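Local atomic coordinates of envelope glycoprotein E (Human herpesvirus 1, PDB entry 2GIY), a protein that pairs with gI to form a receptor for the Fc part of host IgG and is required for cell-to-cell spread of the virus in epithelial cells. Residues V13-P18 and T31-H36; D48-R53 and L95-Y100; L52-P57 and S89-R94; M63-S68 and R171-E176. All blocks are in the same frame, centred on the assembly; numbering follows the deposited sequence.

Contact 1: residues V13-P18 and T31-H36; sequences VRMETP and TNVSIH
Arg14 and His36 face each other across an antiparallel pair of strands, 13-16 and 34-36, whose short axes approach to 4.8 Å at 169°. These form a two-stranded sheet of the Ig V-like C-terminal domain. Four backbone hydrogen bonds join them, two for each of the hydrogen-bonded pairs Arg14-His36 and Glu16-Ser34; Arg14 N to His36 O measures 2.9 Å and is close to straight. Between those pairs, Met15 and Ile35, a non-hydrogen-bonded pair, run side by side, while Val13 and Val33 cross their partners at a slant: Met15 CG meets Val33 CG1 at 3.7 Å, and Val13 CG1 meets Ile35 CG2 at 3.8 Å. Val13 packs on strands 144-152 and 155-165, Met15 on 144-152. On the face of Arg14 and His36, a bend at chi3 (76°) brings Arg14 NH2 over one face of the imidazole, 3.5 Å from His36 CD2, with the two planes 23° apart. A water bridges Thr17 OG1 and Asn32 N. Arg14 also forms a salt bridge to Glu67 of the second subunit, which probably offsets its charge beside the imidazole. Both faces thus reach that subunit, one by packing Ile35 on its Ile181, the other through charge.

Contact 2: residues D48-R53 and L95-Y100; sequences DVVWLR and LAVRSY
Leu95 CD1 sits over one face of the Arg53 guanidinium, 4.0 Å above its plane and displaced toward the rim; the two side chains cross at about a right angle. Trp51 CB meets Ala96 CB at 4.2 Å, and the indole NE1 of Trp51 donates to Val131 O. At the other end, Val49 CG2 approaches Tyr100 CE1 obliquely at 3.9 Å. The backbones supporting these groups run antiparallel, at 177°, as neighbouring strands 45-54 and 96-103 in the larger sheet of this immunoglobulin V-like domain. Their regular pairing is interrupted where Leu95 and Ala96 both oppose Trp51, a classic beta bulge. Trp51 N still donates almost straight to Ala96 O (2.8 Å, 179°), but the return bond from Ala96 N to Trp51 O is weak at 3.4 Å. A water accepts from Arg53 N and, weakly, from Leu95 N. Past the bulge, Val49 and Arg98 form a hydrogen-bonded pair joined in both directions. On the sheet face shared by Asp48, Val50 and Val97, the two valines lie side by side, with Val50 CG2 and Val97 CG2 4.0 Å apart. Ser99 OG donates to Asp48 OD1 at 2.8 Å, meeting the oxygen nearly along its C-O axis; both side chains have chi1 near -60°, which turns the hydroxyl and carboxylate together.

Contact 3: residues L52-P57 and S89-R94; sequences LRFDVP and STWTSR
Leu52 reaches from its strand to the indole of Trp91 in the loop before strand 96-103. From CB, its chain leaves with CG anti to the carbonyl carbon (chi1 -57°), and CG then branches into two methyls that divide the work. CD1 lies over the middle of the six-membered ring: its distance to the ring centroid is 3.6 Å and it stands only 14° off the normal, the evidence for a CH-pi contact. CD2 takes the pyrrole end, 3.7 Å from Trp91 CD1, and also touches the aliphatic part of Arg94, with CG 3.9 Å away. The two methyls therefore span both rings of the indole. On the Trp91 side, a chi1 of 57° swings the indole under these methyls. Phe54, two residues along the strand, makes a different approach. Thr90 O lies at its edge, in the ring plane, 3.2 Å from Phe54 CE1, and Phe54 CZ is a looser 4.4 Å from Trp91 CE3. The direct contact contains no hydrogen bonds, but a water bridges the backbones by accepting from Arg53 N and donating to Ser93 O. In the wider fold, Trp91 also packs on Leu70 of helix 67-71 and Tyr151 of strand 144-152, while Ser89 OG and Thr90 OG1 bond to Cys78 O and Pro73 O. The loop thus lies between helices 67-71 and 76-79 on one hand and strand 45-54 on the other, with Leu52 reaching its indole from the large sheet.

Contact 4: residues M63-S68 and R171-E176; sequences MRIYES and RNAVVE
Arg64 and Val174 run side by side and point the same way, bringing Arg64 CG to 3.6 Å from Val174 CG2. Glu176 crosses the arginine obliquely on the same sheet face. Its chain bends at chi2 (-57°) back toward Arg64; the carboxylate and guanidinium planes are 23° apart, yet Arg64 NH1 and Glu176 OE2 remain 4.2 Å apart. The oxygen lies well outside the guanidinium plane and no N-H points at it, so this is charge proximity without a salt bridge. On the reverse face, Met63 and Ile65 make looser apolar contacts with Ala173 and Val175, such as Met63 CB to Ala173 CB at 4.4 Å. Parallel strands 63-66 and 173-176, axes 28° apart, carry these groups; 63-66 is the middle strand of a three-stranded parallel sheet, with 87-88 on its other side. Four backbone bonds alternate between them, including Val174 N to Met63 O (2.8 Å). After the inverse gamma turn at Tyr66, Glu67 N adds a weak bond to Glu176 O. Glu67 OE2 accepts from Trp159 NE1, and its carboxylate also reaches the second subunit. Backbone pairing thus holds the strands, while Arg64 and Glu176 probably add only weak attraction, the arginine also having long, weak ion pairs with Glu62 and Asp83.

Contact 2 is the most buried of the four, whereas contacts 1, 3 and 4 are partly buried. Contacts 2 and 3 share Leu52 and Arg53 of strand 45-54: one pairs that strand within the large sheet, the other packs it against a loop without direct hydrogen bonds, and one water belongs to both. Contact 1 touches contact 2 where Val33 packs on Trp51; contact 3 touches contact 4 through Ser89 on Tyr66 and Val56 on Met63. Contacts 1 and 2 are antiparallel strand pairs, contact 4 a parallel one. Although contacts 1 and 4 do not touch within a chain, Arg14 and Glu67 join them across the two subunits.

Contact 1: residues V13-P18 and T31-H36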
# COMPACT_ATOMS: atom_id res chain seq x y z
N VAL A 13 5.75 -3.44 5.72
CA VAL A 13 6.43 -2.57 4.78
C VAL A 13 5.39 -1.79 3.98
O VAL A 13 4.45 -2.37 3.43
CB VAL A 13 7.32 -3.36 3.80
CG1 VAL A 13 8.03 -2.39 2.85
CG2 VAL A 13 8.33 -4.19 4.57
N ARG A 14 5.57 -0.48 3.92
CA ARG A 14 4.66 0.39 3.19
C ARG A 14 5.47 1.11 2.12
O ARG A 14 6.55 1.62 2.40
CB ARG A 14 4.01 1.40 4.14
CG ARG A 14 2.82 2.14 3.54
CD ARG A 14 2.10 3.03 4.56
NE ARG A 14 2.82 4.26 4.86
CZ ARG A 14 3.84 4.36 5.71
NH1 ARG A 14 4.27 3.29 6.37
NH2 ARG A 14 4.43 5.53 5.91
N MET A 15 4.95 1.14 0.89
CA MET A 15 5.64 1.80 -0.22
C MET A 15 4.75 2.83 -0.89
O MET A 15 3.54 2.63 -1.04
CB MET A 15 6.08 0.77 -1.26
CG MET A 15 6.88 1.36 -2.41
SD MET A 15 7.19 0.17 -3.74
CE MET A 15 8.15 -1.06 -2.87
N GLU A 16 5.35 3.94 -1.31
CA GLU A 16 4.63 5.01 -1.98
C GLU A 16 5.46 5.56 -3.14
O GLU A 16 6.66 5.76 -3.00
CB GLU A 16 4.34 6.15 -1.00
CG GLU A 16 3.26 5.86 0.03
CD GLU A 16 1.86 6.07 -0.52
OE1 GLU A 16 1.56 7.20 -0.96
OE2 GLU A 16 1.06 5.11 -0.52
N THR A 17 4.81 5.78 -4.27
CA THR A 17 5.49 6.33 -5.44
C THR A 17 4.51 6.63 -6.55
O THR A 17 3.49 5.97 -6.68
CB THR A 17 6.55 5.36 -6.01
OG1 THR A 17 7.11 5.93 -7.21
CG2 THR A 17 5.90 4.02 -6.36
N PRO A 18 4.81 7.66 -7.36
CA PRO A 18 3.91 8.00 -8.47
C PRO A 18 3.95 6.80 -9.41
O PRO A 18 4.95 6.08 -9.46
CB PRO A 18 4.57 9.23 -9.07
CG PRO A 18 5.19 9.89 -7.88
CD PRO A 18 5.81 8.73 -7.15
N THR A 31 14.00 8.43 -9.48
CA THR A 31 12.69 7.96 -9.06
C THR A 31 12.54 8.56 -7.67
O THR A 31 13.51 9.07 -7.10
CB THR A 31 12.63 6.42 -8.95
OG1 THR A 31 13.63 5.96 -8.03
CG2 THR A 31 12.87 5.79 -10.32
N ASN A 32 11.33 8.52 -7.13
CA ASN A 32 11.08 9.08 -5.81
C ASN A 32 10.18 8.14 -5.02
O ASN A 32 9.06 8.47 -4.68
CB ASN A 32 10.43 10.46 -5.94
CG ASN A 32 10.19 11.12 -4.61
OD1 ASN A 32 11.09 11.19 -3.77
ND2 ASN A 32 8.98 11.63 -4.40
N VAL A 33 10.70 6.94 -4.77
CA VAL A 33 9.97 5.93 -4.03
C VAL A 33 10.23 6.10 -2.54
O VAL A 33 11.36 6.38 -2.13
CB VAL A 33 10.41 4.51 -4.45
CG1 VAL A 33 9.62 3.46 -3.68
CG2 VAL A 33 10.23 4.33 -5.95
N SER A 34 9.18 5.95 -1.74
CA SER A 34 9.30 6.06 -0.29
C SER A 34 8.94 4.70 0.28
O SER A 34 7.90 4.13 -0.04
CB SER A 34 8.34 7.12 0.25
OG SER A 34 8.51 7.28 1.64
N ILE A 35 9.82 4.18 1.13
CA ILE A 35 9.60 2.87 1.72
C ILE A 35 9.86 2.92 3.22
O ILE A 35 10.92 3.34 3.66
CB ILE A 35 10.55 1.82 1.11
CG1 ILE A 35 10.29 1.69 -0.39
CG2 ILE A 35 10.37 0.48 1.81
CD1 ILE A 35 11.36 0.92 -1.12
N HIS A 36 8.87 2.48 4.00
CA HIS A 36 8.99 2.46 5.44
C HIS A 36 8.82 1.03 5.93
O HIS A 36 7.98 0.29 5.42
CB HIS A 36 7.91 3.34 6.08
CG HIS A 36 8.08 4.80 5.79
ND1 HIS A 36 8.71 5.66 6.66
CD2 HIS A 36 7.73 5.54 4.72
CE1 HIS A 36 8.74 6.87 6.14
NE2 HIS A 36 8.15 6.83 4.96
O HOH W 1 9.11 7.73 -8.38

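Contact 2: residues D48-R53 and L95-Y100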
# COMPACT_ATOMS: atom_id res chain seq x y z
N ASP A 48 15.30 -7.35 1.01
CA ASP A 48 15.83 -7.12 -0.32
C ASP A 48 14.92 -6.15 -1.06
O ASP A 48 13.71 -6.36 -1.14
CB ASP A 48 15.90 -8.43 -1.11
CG ASP A 48 16.80 -9.46 -0.45
OD1 ASP A 48 18.03 -9.27 -0.47
OD2 ASP A 48 16.26 -10.46 0.08
N VAL A 49 15.49 -5.06 -1.57
CA VAL A 49 14.72 -4.10 -2.35
C VAL A 49 15.14 -4.40 -3.77
O VAL A 49 16.29 -4.17 -4.16
CB VAL A 49 15.06 -2.65 -1.97
CG1 VAL A 49 14.33 -1.68 -2.89
CG2 VAL A 49 14.65 -2.40 -0.51
N VAL A 50 14.21 -4.93 -4.55
CA VAL A 50 14.50 -5.34 -5.92
C VAL A 50 13.82 -4.51 -6.99
O VAL A 50 12.62 -4.23 -6.90
CB VAL A 50 14.07 -6.82 -6.14
CG1 VAL A 50 14.33 -7.24 -7.58
CG2 VAL A 50 14.82 -7.73 -5.17
N TRP A 51 14.59 -4.12 -8.00
CA TRP A 51 14.06 -3.38 -9.13
C TRP A 51 13.99 -4.32 -10.32
O TRP A 51 14.96 -5.00 -10.64
CB TRP A 51 14.94 -2.17 -9.50
CG TRP A 51 14.70 -0.96 -8.65
CD1 TRP A 51 15.43 -0.55 -7.58
CD2 TRP A 51 13.63 -0.02 -8.80
NE1 TRP A 51 14.89 0.59 -7.05
CE2 TRP A 51 13.78 0.94 -7.77
CE3 TRP A 51 12.55 0.10 -9.69
CZ2 TRP A 51 12.90 2.02 -7.61
CZ3 TRP A 51 11.67 1.18 -9.53
CH2 TRP A 51 11.85 2.12 -8.50
N LEU A 52 12.83 -4.36 -10.96
CA LEU A 52 12.62 -5.20 -12.13
C LEU A 52 12.27 -4.26 -13.28
O LEU A 52 11.59 -3.26 -13.08
CB LEU A 52 11.47 -6.18 -11.89
CG LEU A 52 11.62 -7.10 -10.67
CD1 LEU A 52 10.37 -7.95 -10.52
CD2 LEU A 52 12.86 -7.97 -10.83
N ARG A 53 12.75 -4.59 -14.48
CA ARG A 53 12.51 -3.78 -15.67
C ARG A 53 11.82 -4.64 -16.73
O ARG A 53 12.26 -5.76 -17.01
CB ARG A 53 13.84 -3.24 -16.20
CG ARG A 53 13.75 -2.33 -17.42
CD ARG A 53 15.15 -1.95 -17.93
NE ARG A 53 15.93 -3.14 -18.25
CZ ARG A 53 17.16 -3.13 -18.76
NH1 ARG A 53 17.78 -1.98 -19.02
NH2 ARG A 53 17.78 -4.28 -19.01
N LEU A 95 17.17 -6.00 -12.46
CA LEU A 95 17.87 -4.76 -12.78
C LEU A 95 18.79 -4.29 -11.67
O LEU A 95 19.92 -3.87 -11.91
CB LEU A 95 16.85 -3.65 -13.11
CG LEU A 95 17.47 -2.29 -13.47
CD1 LEU A 95 18.18 -2.39 -14.82
CD2 LEU A 95 16.39 -1.22 -13.53
N ALA A 96 18.30 -4.34 -10.44
CA ALA A 96 19.09 -3.91 -9.30
C ALA A 96 18.53 -4.52 -8.03
O ALA A 96 17.34 -4.81 -7.94
CB ALA A 96 19.09 -2.39 -9.20
N VAL A 97 19.41 -4.72 -7.05
CA VAL A 97 19.00 -5.28 -5.77
C VAL A 97 19.86 -4.70 -4.65
O VAL A 97 21.08 -4.70 -4.74
CB VAL A 97 19.20 -6.82 -5.74
CG1 VAL A 97 18.76 -7.36 -4.38
CG2 VAL A 97 18.41 -7.49 -6.86
N ARG A 98 19.20 -4.19 -3.62
CA ARG A 98 19.93 -3.69 -2.46
C ARG A 98 19.50 -4.64 -1.35
O ARG A 98 18.31 -4.79 -1.07
CB ARG A 98 19.54 -2.24 -2.13
CG ARG A 98 20.53 -1.56 -1.19
CD ARG A 98 20.23 -0.07 -0.99
NE ARG A 98 20.80 0.80 -2.02
CZ ARG A 98 22.10 1.04 -2.19
NH1 ARG A 98 22.99 0.45 -1.40
NH2 ARG A 98 22.51 1.88 -3.12
N SER A 99 20.48 -5.31 -0.74
CA SER A 99 20.20 -6.28 0.30
C SER A 99 20.59 -5.83 1.69
O SER A 99 21.54 -5.07 1.86
CB SER A 99 20.89 -7.61 -0.03
OG SER A 99 20.46 -8.08 -1.29
N TYR A 100 19.84 -6.31 2.68
CA TYR A 100 20.06 -5.98 4.08
C TYR A 100 20.06 -7.29 4.86
O TYR A 100 19.29 -8.19 4.56
CB TYR A 100 18.92 -5.08 4.59
CG TYR A 100 18.65 -3.86 3.73
CD1 TYR A 100 18.06 -3.98 2.46
CD2 TYR A 100 18.99 -2.58 4.18
CE1 TYR A 100 17.82 -2.85 1.67
CE2 TYR A 100 18.75 -1.45 3.39
CZ TYR A 100 18.17 -1.59 2.14
OH TYR A 100 17.95 -0.48 1.37
O HOH W 2 14.79 -6.71 -14.29

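Contact 3: residues L52-P57 and S89-R94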
# COMPACT_ATOMS: atom_id res chain seq x y z
N LEU A 52 12.83 -4.36 -10.96
CA LEU A 52 12.62 -5.20 -12.13
C LEU A 52 12.27 -4.26 -13.28
O LEU A 52 11.59 -3.26 -13.08
CB LEU A 52 11.47 -6.18 -11.89
CG LEU A 52 11.62 -7.10 -10.67
CD1 LEU A 52 10.37 -7.95 -10.52
CD2 LEU A 52 12.86 -7.97 -10.83
N ARG A 53 12.75 -4.59 -14.48
CA ARG A 53 12.51 -3.78 -15.67
C ARG A 53 11.82 -4.64 -16.73
O ARG A 53 12.26 -5.76 -17.01
CB ARG A 53 13.84 -3.24 -16.20
CG ARG A 53 13.75 -2.33 -17.42
CD ARG A 53 15.15 -1.95 -17.93
NE ARG A 53 15.93 -3.14 -18.25
CZ ARG A 53 17.16 -3.13 -18.76
NH1 ARG A 53 17.78 -1.98 -19.02
NH2 ARG A 53 17.78 -4.28 -19.01
N PHE A 54 10.76 -4.13 -17.33
CA PHE A 54 10.03 -4.87 -18.35
C PHE A 54 9.95 -4.12 -19.67
O PHE A 54 9.64 -2.93 -19.70
CB PHE A 54 8.62 -5.19 -17.87
CG PHE A 54 8.58 -6.15 -16.71
CD1 PHE A 54 8.56 -7.53 -16.92
CD2 PHE A 54 8.57 -5.68 -15.40
CE1 PHE A 54 8.54 -8.42 -15.84
CE2 PHE A 54 8.56 -6.56 -14.32
CZ PHE A 54 8.54 -7.93 -14.54
N ASP A 55 10.25 -4.83 -20.75
CA ASP A 55 10.18 -4.27 -22.09
C ASP A 55 8.72 -3.94 -22.40
O ASP A 55 7.81 -4.71 -22.06
CB ASP A 55 10.71 -5.28 -23.10
CG ASP A 55 10.52 -4.83 -24.54
OD1 ASP A 55 11.25 -3.93 -24.99
OD2 ASP A 55 9.62 -5.38 -25.22
N VAL A 56 8.49 -2.80 -23.03
CA VAL A 56 7.15 -2.37 -23.41
C VAL A 56 7.11 -2.23 -24.94
O VAL A 56 7.50 -1.19 -25.48
CB VAL A 56 6.76 -1.02 -22.75
CG1 VAL A 56 5.35 -0.60 -23.18
CG2 VAL A 56 6.80 -1.17 -21.23
N PRO A 57 6.66 -3.27 -25.64
CA PRO A 57 6.59 -3.22 -27.10
C PRO A 57 5.73 -2.07 -27.62
O PRO A 57 4.72 -1.72 -27.01
CB PRO A 57 6.02 -4.58 -27.48
CG PRO A 57 6.55 -5.47 -26.39
CD PRO A 57 6.32 -4.62 -25.15
N SER A 89 4.86 -10.63 -15.44
CA SER A 89 4.41 -11.72 -14.58
C SER A 89 5.52 -12.63 -14.10
O SER A 89 5.30 -13.50 -13.25
CB SER A 89 3.38 -12.57 -15.34
OG SER A 89 3.98 -13.17 -16.48
N THR A 90 6.71 -12.46 -14.65
CA THR A 90 7.84 -13.28 -14.25
C THR A 90 9.11 -12.57 -14.68
O THR A 90 9.05 -11.59 -15.42
CB THR A 90 7.77 -14.68 -14.92
OG1 THR A 90 8.70 -15.57 -14.29
CG2 THR A 90 8.11 -14.58 -16.41
N TRP A 91 10.26 -13.04 -14.22
CA TRP A 91 11.51 -12.41 -14.59
C TRP A 91 12.69 -13.35 -14.41
O TRP A 91 12.58 -14.40 -13.77
CB TRP A 91 11.71 -11.13 -13.76
CG TRP A 91 11.70 -11.37 -12.28
CD1 TRP A 91 12.77 -11.66 -11.49
CD2 TRP A 91 10.55 -11.39 -11.42
NE1 TRP A 91 12.37 -11.86 -10.19
CE2 TRP A 91 11.01 -11.70 -10.12
CE3 TRP A 91 9.18 -11.18 -11.63
CZ2 TRP A 91 10.14 -11.81 -9.02
CZ3 TRP A 91 8.32 -11.29 -10.53
CH2 TRP A 91 8.80 -11.60 -9.25
N THR A 92 13.80 -12.97 -15.01
CA THR A 92 15.03 -13.74 -14.91
C THR A 92 16.04 -12.78 -14.29
O THR A 92 16.30 -12.84 -13.08
CB THR A 92 15.51 -14.22 -16.30
OG1 THR A 92 15.55 -13.12 -17.21
CG2 THR A 92 14.56 -15.30 -16.84
N SER A 93 16.59 -11.88 -15.10
CA SER A 93 17.55 -10.90 -14.62
C SER A 93 16.83 -9.85 -13.77
O SER A 93 15.70 -9.47 -14.06
CB SER A 93 18.22 -10.19 -15.80
OG SER A 93 18.97 -11.09 -16.60
N ARG A 94 17.50 -9.39 -12.71
CA ARG A 94 16.97 -8.35 -11.85
C ARG A 94 17.82 -7.11 -12.13
O ARG A 94 19.04 -7.18 -12.07
CB ARG A 94 17.08 -8.75 -10.37
CG ARG A 94 16.16 -9.90 -9.99
CD ARG A 94 16.37 -10.35 -8.55
NE ARG A 94 17.70 -10.90 -8.33
CZ ARG A 94 18.10 -11.43 -7.18
NH1 ARG A 94 17.27 -11.49 -6.15
NH2 ARG A 94 19.34 -11.90 -7.06
O HOH W 2 14.79 -6.71 -14.29

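Contact 4: residues M63-S68 and R171-E176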
# COMPACT_ATOMS: atom_id res chain seq x y z
N MET A 63 0.29 -2.33 -20.80
CA MET A 63 1.04 -3.38 -20.12
C MET A 63 0.14 -3.92 -19.03
O MET A 63 -0.62 -3.18 -18.43
CB MET A 63 2.32 -2.81 -19.50
CG MET A 63 3.40 -2.45 -20.51
SD MET A 63 3.95 -3.92 -21.42
CE MET A 63 4.70 -4.84 -20.10
N ARG A 64 0.22 -5.22 -18.78
CA ARG A 64 -0.59 -5.83 -17.74
C ARG A 64 0.29 -6.50 -16.70
O ARG A 64 1.11 -7.35 -17.03
CB ARG A 64 -1.56 -6.83 -18.36
CG ARG A 64 -2.45 -6.19 -19.41
CD ARG A 64 -3.67 -7.01 -19.73
NE ARG A 64 -4.51 -6.34 -20.71
CZ ARG A 64 -5.74 -6.72 -21.04
NH1 ARG A 64 -6.28 -7.77 -20.45
NH2 ARG A 64 -6.42 -6.04 -21.96
N ILE A 65 0.11 -6.09 -15.45
CA ILE A 65 0.88 -6.64 -14.34
C ILE A 65 0.05 -7.71 -13.64
O ILE A 65 -1.03 -7.42 -13.14
CB ILE A 65 1.25 -5.52 -13.31
CG1 ILE A 65 2.12 -4.45 -13.99
CG2 ILE A 65 1.99 -6.12 -12.12
CD1 ILE A 65 2.31 -3.18 -13.18
N TYR A 66 0.54 -8.95 -13.65
CA TYR A 66 -0.16 -10.05 -13.00
C TYR A 66 0.27 -10.05 -11.52
O TYR A 66 1.24 -10.70 -11.15
CB TYR A 66 0.23 -11.39 -13.65
CG TYR A 66 -0.30 -11.63 -15.06
CD1 TYR A 66 -0.98 -10.63 -15.76
CD2 TYR A 66 -0.09 -12.85 -15.69
CE1 TYR A 66 -1.46 -10.87 -17.07
CE2 TYR A 66 -0.56 -13.10 -16.98
CZ TYR A 66 -1.23 -12.11 -17.67
OH TYR A 66 -1.68 -12.37 -18.94
N GLU A 67 -0.47 -9.33 -10.68
CA GLU A 67 -0.12 -9.23 -9.27
C GLU A 67 0.12 -10.55 -8.53
O GLU A 67 1.13 -10.70 -7.84
CB GLU A 67 -1.17 -8.41 -8.51
CG GLU A 67 -0.89 -8.29 -7.02
CD GLU A 67 -1.80 -7.29 -6.34
OE1 GLU A 67 -3.01 -7.29 -6.64
OE2 GLU A 67 -1.31 -6.52 -5.49
N SER A 68 -0.79 -11.51 -8.67
CA SER A 68 -0.64 -12.79 -7.99
C SER A 68 0.64 -13.50 -8.42
O SER A 68 1.26 -14.20 -7.62
CB SER A 68 -1.84 -13.70 -8.27
OG SER A 68 -1.92 -14.02 -9.65
N ARG A 171 3.03 3.65 -22.45
CA ARG A 171 1.87 2.78 -22.55
C ARG A 171 1.35 2.61 -21.13
O ARG A 171 2.11 2.32 -20.20
CB ARG A 171 2.25 1.42 -23.13
CG ARG A 171 2.76 1.47 -24.56
CD ARG A 171 1.69 1.91 -25.56
NE ARG A 171 2.20 1.84 -26.92
CZ ARG A 171 3.00 2.75 -27.48
NH1 ARG A 171 3.38 3.81 -26.78
NH2 ARG A 171 3.45 2.58 -28.72
N ASN A 172 0.04 2.80 -20.96
CA ASN A 172 -0.58 2.67 -19.66
C ASN A 172 -0.35 1.28 -19.08
O ASN A 172 -0.41 0.28 -19.80
CB ASN A 172 -2.09 2.91 -19.78
CG ASN A 172 -2.80 2.87 -18.45
OD1 ASN A 172 -2.05 3.08 -17.37
ND2 ASN A 172 -4.01 2.66 -18.38
N ALA A 173 -0.09 1.21 -17.78
CA ALA A 173 0.11 -0.06 -17.09
C ALA A 173 -1.12 -0.34 -16.24
O ALA A 173 -1.57 0.52 -15.48
CB ALA A 173 1.35 0.00 -16.20
N VAL A 174 -1.68 -1.53 -16.38
CA VAL A 174 -2.86 -1.91 -15.61
C VAL A 174 -2.55 -3.11 -14.73
O VAL A 174 -1.93 -4.08 -15.17
CB VAL A 174 -4.05 -2.26 -16.53
CG1 VAL A 174 -4.43 -1.04 -17.37
CG2 VAL A 174 -3.69 -3.42 -17.43
N VAL A 175 -2.98 -3.03 -13.47
CA VAL A 175 -2.74 -4.12 -12.54
C VAL A 175 -3.89 -5.12 -12.60
O VAL A 175 -5.03 -4.78 -12.29
CB VAL A 175 -2.60 -3.60 -11.08
CG1 VAL A 175 -2.27 -4.75 -10.14
CG2 VAL A 175 -1.53 -2.52 -11.01
N GLU A 176 -3.58 -6.34 -13.04
CA GLU A 176 -4.58 -7.40 -13.12
C GLU A 176 -4.61 -8.07 -11.75
O GLU A 176 -3.66 -8.73 -11.34
CB GLU A 176 -4.21 -8.42 -14.19
CG GLU A 176 -4.30 -7.90 -15.62
CD GLU A 176 -5.67 -7.36 -15.96
OE1 GLU A 176 -6.68 -8.04 -15.65
OE2 GLU A 176 -5.75 -6.26 -16.55
O HOH W 3 -3.34 -11.24 -10.15